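Local coordinates for hypothetical protein VC0802 (Vibrio cholerae, PDB 1ZVP) that is of unknown function but carries two ACT-type domains, a fold often used to sense small ligands, and may be a transport protein, at residues D[14-19]-D[75-80]; D[93-98]-D[121-126]; D[25-30]-D[53-58]. All coordinates share one frame; numbering follows the deposited sequence.

In the fold
Contact 2 (93-98 with 121-126) and contact 3 (25-30 with 53-58) are largely buried, whereas contact 1 (14-19 with 75-80) is only partly so, at the edge of a sheet. Contacts 1 and 2 touch and build one domain: the first adds strand 17-19 beside strand 71-76, the second joins two helices over that sheet. Contact 3 belongs to the three-stranded sheet of the other domain, its centre about 24 Å from either of theirs. Contacts 1 and 3 rest on backbone hydrogen bonds, with a threonine-glutamate face and a methionine-proline-leucine face in contact 1 and almost wholly apolar side chains in contact 3; contact 2 has no hydrogen bond between its segments.

Contact 1 of 3, residues D[14-19]-D[75-80]; sequences SMSPEL and TLTVHS
E18 and T75 sit side by side at the edge of the antiparallel sheet of an ACT-like, ferredoxin-like domain, where the short strand 17-19 runs along strand 71-76. They form a hydrogen-bonded antiparallel pair: E18 N gives to T75 O at 2.9 Å, and T75 N gives to E18 O at 3.0 Å. Both side chains leave on the same face and point the same way. With chi1 at 41°, E18 CG stands between its own backbone N and carbonyl carbon, and from there the chain runs out extended, bringing OE1 to 3.6 Å from T75 CB. This is van der Waals contact and nothing more; the hydroxyl of T75 is hydrogen-bonded to H112 ND1 instead. T77 meets the glutamate differently. It crosses the acid at about a right angle, its methyl CG2 coming to 3.4 Å from E18 CD.

P17 and L76, a non-hydrogen-bonded pair, look out from the other face of the sheet, toward the helices. M15 joins them there: its CB rests 3.7 Å from L76 CG, and its sulfur lies more loosely near the CG1 methyl of V78. L124 and L127 of helix 120-127 pack on P17, while F91 of helix 87-96 touches both M15 and L76.

Beyond the strand ends the pairing continues through turns. S14 OG accepts from S16 N in an ST turn, and V78 N makes a weak bond to M15 O. The stronger grip is on the carbonyl of S16, which takes two donors from one residue: T77 OG1 lies 2.6 Å from S16 O, in the carbonyl plane on a lone pair, while T77 N reaches S16 O at 3.1 Å from 47° above that plane.

Contact 2 of 3, residues D[93-98]-D[121-126]; sequences TKLAEH and QQALQA
K94 meets A126, the closest CA pair of the two segments, 5.6 Å apart. The lysine side chain can be followed atom by atom: extended for most of its length, it runs past A126 O and bends only at its last torsion. CB starts 3.8 Å from A126 O, and CG passes a little farther out. CD comes back to 3.9 Å from A126 O and also packs against CG of M15. CE swings wider, and the bend at chi4 (-81°) then brings NZ back to 3.8 Å from A126 O. That is too long to count as a bond. The ammonium is held by E129 O, with a weaker bond to Q13 O, so the charged tip is tied to the chain just past helix 120-127 and to the loop after helix 3-11.

The methyl of A126 is the main point of contact on helix 120-127. It lies beside the hydrogen bond between H98 ND1 and K94 O, near both ends: 3.5 Å from K94 O and 3.4 Å from H98 ND1. The imidazole approaches it obliquely. What fixes the ring is that internal bond: H98 ND1 donates to K94 O at 3.1 Å, nearly straight at 170°, and the oxygen lies in the ring plane. A126 therefore packs beside a carbonyl already occupied by the histidine.

Toward the sheet, L95 CD1 touches A123 CB at 4.0 Å and also reaches the A126 methyl. Strand 111-116 packs against these residues, with I113 on L95 and V115 on A123. Two helices side by side over one face of an antiparallel sheet, here with A123 and A126 of one set against L95, H98 and the K94 backbone, make up the helical layer of the ferredoxin-like ACT fold.

Contact 3 of 3, residues D[25-30]-D[53-58]; sequences VFCTVN and LVLEAE
F26 turns its ring away from its own carbonyl carbon, chi1 -82°, and V54 holds CG1 opposite its backbone N, chi1 -172°, which leaves CG2 beside that nitrogen and pointing at the phenyl. The two side chains run side by side from a non-hydrogen-bonded pair. V54 CG2 sits over one face of the ring, 3.8 Å from the centroid of F26 and 15° off the normal, a CH-pi contact displaced toward the CE1 side. F71 and F114 meet the same phenyl in edge-to-face fashion, and Y108 of the second subunit packs on it.

V25, C27, L53 and L55 occupy the other face. Here C27 SG lies diagonally against L55 CD1 at 3.9 Å, and the V29 side chain crosses that of L53 at about a right angle, V29 CG2 touching L53 CD1 at 3.8 Å. V25 reaches past the strand end to A57, at the start of helix 57-61, CG1 to CB 4.2 Å.

Hydrogen-bonded pairs flank the F26 pair. V25 and L55 exchange bonds both ways, with V25 N to L55 O at 2.8 Å; C27 and L53 do likewise, with L53 N to C27 O also at 2.8 Å. V54 CA adds a CH...O contact to V25 O. This is the pairing of the first and third strands of an ACT-type sheet. The polar bonding across it is entirely main-chain and independent of side-chain identity, while valines, leucines, a cysteine and one aromatic ring give the two faces their apolar packing.

Contact 1 of 3, residues D[14-19]-D[75-80]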
loop_
_atom_site.group_PDB
_atom_site.type_symbol
_atom_site.label_atom_id
_atom_site.label_comp_id
_atom_site.label_asym_id
_atom_site.label_seq_id
_atom_site.Cartn_x
_atom_site.Cartn_y
_atom_site.Cartn_z
ATOM N N SER D 14 -13.232 10.698 10.256
ATOM C CA SER D 14 -11.979 10.308 10.883
ATOM C C SER D 14 -11.548 8.942 10.355
ATOM O O SER D 14 -12.397 8.072 10.090
ATOM C CB SER D 14 -12.151 10.266 12.405
ATOM O OG SER D 14 -10.948 9.904 13.060
ATOM N N MET D 15 -10.234 8.756 10.190
ATOM C CA MET D 15 -9.690 7.456 9.782
ATOM C C MET D 15 -9.352 6.609 10.997
ATOM O O MET D 15 -8.881 5.477 10.856
ATOM C CB MET D 15 -8.489 7.597 8.845
ATOM C CG MET D 15 -8.812 8.152 7.440
ATOM S SD MET D 15 -10.014 7.228 6.454
ATOM C CE MET D 15 -11.528 8.151 6.739
ATOM N N SER D 16 -9.639 7.164 12.182
ATOM C CA SER D 16 -9.300 6.574 13.476
ATOM C C SER D 16 -7.844 6.077 13.552
ATOM O O SER D 16 -7.604 4.898 13.822
ATOM C CB SER D 16 -10.293 5.461 13.846
ATOM O OG SER D 16 -11.567 5.999 14.167
ATOM N N PRO D 17 -6.869 6.983 13.315
ATOM C CA PRO D 17 -5.469 6.569 13.232
ATOM C C PRO D 17 -4.837 6.200 14.574
ATOM O O PRO D 17 -5.249 6.693 15.626
ATOM C CB PRO D 17 -4.783 7.802 12.649
ATOM C CG PRO D 17 -5.588 8.922 13.134
ATOM C CD PRO D 17 -7.007 8.436 13.113
ATOM N N GLU D 18 -3.842 5.325 14.535
ATOM C CA GLU D 18 -3.072 5.018 15.719
ATOM C C GLU D 18 -1.605 4.891 15.375
ATOM O O GLU D 18 -1.249 4.220 14.409
ATOM C CB GLU D 18 -3.592 3.754 16.399
ATOM C CG GLU D 18 -3.960 2.656 15.451
ATOM C CD GLU D 18 -4.207 1.342 16.143
ATOM O OE1 GLU D 18 -4.098 0.291 15.469
ATOM O OE2 GLU D 18 -4.515 1.353 17.355
ATOM N N LEU D 19 -0.766 5.568 16.151
ATOM C CA LEU D 19 0.678 5.542 15.953
ATOM C C LEU D 19 1.260 4.305 16.615
ATOM O O LEU D 19 1.112 4.122 17.820
ATOM C CB LEU D 19 1.324 6.777 16.582
ATOM C CG LEU D 19 2.436 7.577 15.905
ATOM C CD1 LEU D 19 3.432 7.996 16.955
ATOM C CD2 LEU D 19 3.134 6.882 14.716
ATOM N N THR D 75 -1.629 2.891 11.740
ATOM C CA THR D 75 -2.692 2.007 11.296
ATOM C C THR D 75 -4.024 2.743 11.369
ATOM O O THR D 75 -4.258 3.537 12.276
ATOM C CB THR D 75 -2.736 0.717 12.129
ATOM O OG1 THR D 75 -1.511 0.003 11.949
ATOM C CG2 THR D 75 -3.894 -0.167 11.706
ATOM N N LEU D 76 -4.885 2.487 10.395
ATOM C CA LEU D 76 -6.229 3.032 10.395
ATOM C C LEU D 76 -7.150 1.996 10.993
ATOM O O LEU D 76 -7.268 0.902 10.458
ATOM C CB LEU D 76 -6.644 3.358 8.967
ATOM C CG LEU D 76 -6.230 4.697 8.367
ATOM C CD1 LEU D 76 -5.132 5.443 9.136
ATOM C CD2 LEU D 76 -5.837 4.457 6.929
ATOM N N THR D 77 -7.776 2.332 12.120
ATOM C CA THR D 77 -8.690 1.403 12.792
ATOM C C THR D 77 -10.119 1.473 12.242
ATOM O O THR D 77 -10.951 0.616 12.562
ATOM C CB THR D 77 -8.701 1.567 14.337
ATOM O OG1 THR D 77 -9.057 2.907 14.689
ATOM C CG2 THR D 77 -7.354 1.248 14.912
ATOM N N VAL D 78 -10.392 2.480 11.409
ATOM C CA VAL D 78 -11.676 2.604 10.719
ATOM C C VAL D 78 -12.082 1.273 10.046
ATOM O O VAL D 78 -11.251 0.532 9.487
ATOM C CB VAL D 78 -11.688 3.807 9.725
ATOM C CG1 VAL D 78 -11.023 3.449 8.384
ATOM C CG2 VAL D 78 -13.106 4.333 9.512
ATOM N N HIS D 79 -13.372 0.979 10.143
ATOM C CA HIS D 79 -13.975 -0.281 9.698
ATOM C C HIS D 79 -14.123 -0.330 8.177
ATOM O O HIS D 79 -14.825 0.506 7.585
ATOM C CB HIS D 79 -15.334 -0.436 10.393
ATOM C CG HIS D 79 -15.713 0.767 11.209
ATOM N ND1 HIS D 79 -16.124 1.957 10.638
ATOM C CD2 HIS D 79 -15.689 0.981 12.549
ATOM C CE1 HIS D 79 -16.360 2.843 11.594
ATOM N NE2 HIS D 79 -16.105 2.277 12.761
ATOM N N SER D 80 -13.446 -1.303 7.556
ATOM C CA SER D 80 -13.450 -1.462 6.094
ATOM C C SER D 80 -12.917 -2.825 5.622
ATOM O O SER D 80 -12.262 -3.552 6.383
ATOM C CB SER D 80 -12.649 -0.332 5.427
ATOM O OG SER D 80 -12.754 -0.376 4.009
#

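Contact 2 of 3, residues D[93-98]-D[121-126]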
loop_
_atom_site.group_PDB
_atom_site.type_symbol
_atom_site.label_atom_id
_atom_site.label_comp_id
_atom_site.label_asym_id
_atom_site.label_seq_id
_atom_site.Cartn_x
_atom_site.Cartn_y
_atom_site.Cartn_z
ATOM N N THR D 93 -5.915 11.630 0.482
ATOM C CA THR D 93 -6.288 13.045 0.360
ATOM C C THR D 93 -6.073 13.845 1.646
ATOM O O THR D 93 -5.573 14.973 1.585
ATOM C CB THR D 93 -7.757 13.218 -0.097
ATOM O OG1 THR D 93 -7.911 12.642 -1.384
ATOM C CG2 THR D 93 -8.147 14.687 -0.190
ATOM N N LYS D 94 -6.467 13.281 2.792
ATOM C CA LYS D 94 -6.295 13.949 4.079
ATOM C C LYS D 94 -4.823 14.243 4.362
ATOM O O LYS D 94 -4.483 15.302 4.901
ATOM C CB LYS D 94 -6.830 13.085 5.207
ATOM C CG LYS D 94 -8.312 12.974 5.274
ATOM C CD LYS D 94 -8.664 11.875 6.250
ATOM C CE LYS D 94 -10.090 11.972 6.671
ATOM N NZ LYS D 94 -10.290 12.982 7.737
ATOM N N LEU D 95 -3.967 13.282 4.019
ATOM C CA LEU D 95 -2.524 13.419 4.158
ATOM C C LEU D 95 -1.930 14.437 3.175
ATOM O O LEU D 95 -1.122 15.268 3.574
ATOM C CB LEU D 95 -1.854 12.054 3.985
ATOM C CG LEU D 95 -1.321 11.188 5.124
ATOM C CD1 LEU D 95 -1.731 11.673 6.485
ATOM C CD2 LEU D 95 -1.750 9.758 4.916
ATOM N N ALA D 96 -2.321 14.365 1.901
ATOM C CA ALA D 96 -1.830 15.288 0.883
ATOM C C ALA D 96 -2.192 16.737 1.184
ATOM O O ALA D 96 -1.405 17.636 0.918
ATOM C CB ALA D 96 -2.333 14.886 -0.501
ATOM N N GLU D 97 -3.377 16.961 1.744
ATOM C CA GLU D 97 -3.809 18.298 2.138
ATOM C C GLU D 97 -2.886 18.976 3.138
ATOM O O GLU D 97 -2.906 20.201 3.274
ATOM C CB GLU D 97 -5.206 18.252 2.743
ATOM C CG GLU D 97 -6.312 18.283 1.738
ATOM C CD GLU D 97 -7.672 18.263 2.401
ATOM O OE1 GLU D 97 -8.172 19.348 2.784
ATOM O OE2 GLU D 97 -8.242 17.155 2.532
ATOM N N HIS D 98 -2.106 18.180 3.864
ATOM C CA HIS D 98 -1.135 18.708 4.820
ATOM C C HIS D 98 0.317 18.546 4.381
ATOM O O HIS D 98 1.237 18.754 5.173
ATOM C CB HIS D 98 -1.373 18.099 6.192
ATOM C CG HIS D 98 -2.673 18.514 6.786
ATOM N ND1 HIS D 98 -3.847 17.837 6.546
ATOM C CD2 HIS D 98 -2.998 19.571 7.562
ATOM C CE1 HIS D 98 -4.837 18.440 7.176
ATOM N NE2 HIS D 98 -4.348 19.495 7.800
ATOM N N GLN D 121 3.225 13.098 14.063
ATOM C CA GLN D 121 2.142 13.733 14.804
ATOM C C GLN D 121 1.187 14.498 13.880
ATOM O O GLN D 121 -0.023 14.474 14.100
ATOM C CB GLN D 121 2.665 14.611 15.942
ATOM C CG GLN D 121 3.384 13.837 17.044
ATOM C CD GLN D 121 2.499 12.814 17.726
ATOM O OE1 GLN D 121 1.334 13.086 18.015
ATOM N NE2 GLN D 121 3.048 11.634 17.996
ATOM N N GLN D 122 1.724 15.136 12.837
ATOM C CA GLN D 122 0.897 15.852 11.856
ATOM C C GLN D 122 0.021 14.921 11.040
ATOM O O GLN D 122 -1.092 15.296 10.669
ATOM C CB GLN D 122 1.726 16.707 10.900
ATOM C CG GLN D 122 2.447 17.866 11.546
ATOM C CD GLN D 122 3.939 17.589 11.734
ATOM O OE1 GLN D 122 4.778 18.170 11.023
ATOM N NE2 GLN D 122 4.277 16.680 12.676
ATOM N N ALA D 123 0.536 13.726 10.747
ATOM C CA ALA D 123 -0.218 12.704 10.035
ATOM C C ALA D 123 -1.398 12.190 10.858
ATOM O O ALA D 123 -2.488 12.029 10.330
ATOM C CB ALA D 123 0.698 11.569 9.607
ATOM N N LEU D 124 -1.171 11.939 12.149
ATOM C CA LEU D 124 -2.243 11.660 13.108
ATOM C C LEU D 124 -3.342 12.710 13.100
ATOM O O LEU D 124 -4.525 12.375 13.062
ATOM C CB LEU D 124 -1.691 11.550 14.528
ATOM C CG LEU D 124 -0.963 10.270 14.914
ATOM C CD1 LEU D 124 -0.566 10.339 16.387
ATOM C CD2 LEU D 124 -1.815 9.028 14.618
ATOM N N GLN D 125 -2.939 13.976 13.157
ATOM C CA GLN D 125 -3.859 15.104 13.103
ATOM C C GLN D 125 -4.681 15.134 11.814
ATOM O O GLN D 125 -5.902 15.222 11.873
ATOM C CB GLN D 125 -3.097 16.420 13.274
ATOM C CG GLN D 125 -2.692 16.733 14.710
ATOM C CD GLN D 125 -1.517 17.732 14.797
ATOM O OE1 GLN D 125 -0.669 17.635 15.700
ATOM N NE2 GLN D 125 -1.459 18.685 13.850
ATOM N N ALA D 126 -4.012 15.070 10.664
ATOM C CA ALA D 126 -4.678 14.998 9.369
ATOM C C ALA D 126 -5.666 13.826 9.292
ATOM O O ALA D 126 -6.828 14.008 8.925
ATOM C CB ALA D 126 -3.658 14.914 8.261
#

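Contact 3 of 3, residues D[25-30]-D[53-58]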
loop_
_atom_site.group_PDB
_atom_site.type_symbol
_atom_site.label_atom_id
_atom_site.label_comp_id
_atom_site.label_asym_id
_atom_site.label_seq_id
_atom_site.Cartn_x
_atom_site.Cartn_y
_atom_site.Cartn_z
ATOM N N VAL D 25 12.266 1.462 8.031
ATOM C CA VAL D 25 13.007 1.841 6.841
ATOM C C VAL D 25 12.618 0.923 5.692
ATOM O O VAL D 25 12.238 -0.225 5.912
ATOM C CB VAL D 25 14.545 1.804 7.071
ATOM C CG1 VAL D 25 14.951 2.776 8.162
ATOM C CG2 VAL D 25 15.036 0.395 7.398
ATOM N N PHE D 26 12.696 1.442 4.471
ATOM C CA PHE D 26 12.450 0.647 3.275
ATOM C C PHE D 26 13.775 0.243 2.659
ATOM O O PHE D 26 14.701 1.046 2.593
ATOM C CB PHE D 26 11.617 1.428 2.253
ATOM C CG PHE D 26 10.130 1.401 2.514
ATOM C CD1 PHE D 26 9.268 0.779 1.618
ATOM C CD2 PHE D 26 9.587 2.015 3.647
ATOM C CE1 PHE D 26 7.894 0.765 1.846
ATOM C CE2 PHE D 26 8.215 1.998 3.887
ATOM C CZ PHE D 26 7.369 1.376 2.985
ATOM N N CYS D 27 13.862 -1.008 2.220
ATOM C CA CYS D 27 15.082 -1.546 1.637
ATOM C C CYS D 27 14.729 -2.379 0.445
ATOM O O CYS D 27 13.656 -2.983 0.396
ATOM C CB CYS D 27 15.816 -2.462 2.616
ATOM S SG CYS D 27 16.266 -1.719 4.171
ATOM N N THR D 28 15.645 -2.417 -0.510
ATOM C CA THR D 28 15.584 -3.386 -1.576
ATOM C C THR D 28 16.827 -4.272 -1.439
ATOM O O THR D 28 17.925 -3.783 -1.158
ATOM C CB THR D 28 15.458 -2.704 -2.959
ATOM O OG1 THR D 28 15.039 -3.663 -3.934
ATOM C CG2 THR D 28 16.765 -2.034 -3.395
ATOM N N VAL D 29 16.637 -5.579 -1.578
ATOM C CA VAL D 29 17.737 -6.530 -1.451
ATOM C C VAL D 29 17.731 -7.554 -2.589
ATOM O O VAL D 29 16.798 -7.607 -3.389
ATOM C CB VAL D 29 17.739 -7.252 -0.065
ATOM C CG1 VAL D 29 18.086 -6.289 1.062
ATOM C CG2 VAL D 29 16.417 -7.949 0.200
ATOM N N ASN D 30 18.785 -8.361 -2.654
ATOM C CA ASN D 30 18.877 -9.423 -3.645
ATOM C C ASN D 30 18.650 -10.815 -3.102
ATOM O O ASN D 30 19.093 -11.148 -2.004
ATOM C CB ASN D 30 20.213 -9.368 -4.367
ATOM C CG ASN D 30 20.114 -8.638 -5.680
ATOM O OD1 ASN D 30 20.824 -8.968 -6.637
ATOM N ND2 ASN D 30 19.211 -7.650 -5.752
ATOM N N LEU D 53 12.086 -5.008 1.600
ATOM C CA LEU D 53 11.883 -5.322 3.008
ATOM C C LEU D 53 11.563 -4.043 3.744
ATOM O O LEU D 53 12.203 -3.026 3.510
ATOM C CB LEU D 53 13.126 -5.968 3.636
ATOM C CG LEU D 53 13.705 -7.270 3.062
ATOM C CD1 LEU D 53 15.059 -7.595 3.719
ATOM C CD2 LEU D 53 12.731 -8.448 3.194
ATOM N N VAL D 54 10.562 -4.090 4.618
ATOM C CA VAL D 54 10.298 -2.990 5.542
ATOM C C VAL D 54 10.680 -3.498 6.923
ATOM O O VAL D 54 10.142 -4.487 7.401
ATOM C CB VAL D 54 8.821 -2.465 5.494
ATOM C CG1 VAL D 54 8.672 -1.204 6.320
ATOM C CG2 VAL D 54 8.394 -2.179 4.077
ATOM N N LEU D 55 11.631 -2.806 7.537
ATOM C CA LEU D 55 12.337 -3.291 8.707
ATOM C C LEU D 55 12.449 -2.196 9.732
ATOM O O LEU D 55 12.505 -1.023 9.373
ATOM C CB LEU D 55 13.768 -3.679 8.315
ATOM C CG LEU D 55 14.015 -4.834 7.352
ATOM C CD1 LEU D 55 15.275 -4.599 6.565
ATOM C CD2 LEU D 55 14.116 -6.114 8.140
ATOM N N GLU D 56 12.504 -2.591 11.003
ATOM C CA GLU D 56 12.921 -1.710 12.085
ATOM C C GLU D 56 14.268 -1.071 11.747
ATOM O O GLU D 56 15.135 -1.719 11.164
ATOM C CB GLU D 56 13.035 -2.508 13.381
ATOM C CG GLU D 56 11.763 -2.584 14.191
ATOM C CD GLU D 56 11.799 -1.679 15.421
ATOM O OE1 GLU D 56 11.505 -2.193 16.528
ATOM O OE2 GLU D 56 12.128 -0.467 15.291
ATOM N N ALA D 57 14.442 0.195 12.113
ATOM C CA ALA D 57 15.624 0.967 11.729
ATOM C C ALA D 57 16.947 0.279 12.070
ATOM O O ALA D 57 17.809 0.131 11.202
ATOM C CB ALA D 57 15.575 2.357 12.343
ATOM N N GLU D 58 17.102 -0.145 13.322
ATOM C CA GLU D 58 18.367 -0.733 13.770
ATOM C C GLU D 58 18.524 -2.232 13.524
ATOM O O GLU D 58 19.614 -2.756 13.686
ATOM C CB GLU D 58 18.686 -0.375 15.235
ATOM C CG GLU D 58 17.539 -0.551 16.232
ATOM C CD GLU D 58 17.043 -1.992 16.337
ATOM O OE1 GLU D 58 17.770 -2.834 16.929
ATOM O OE2 GLU D 58 15.925 -2.274 15.827
#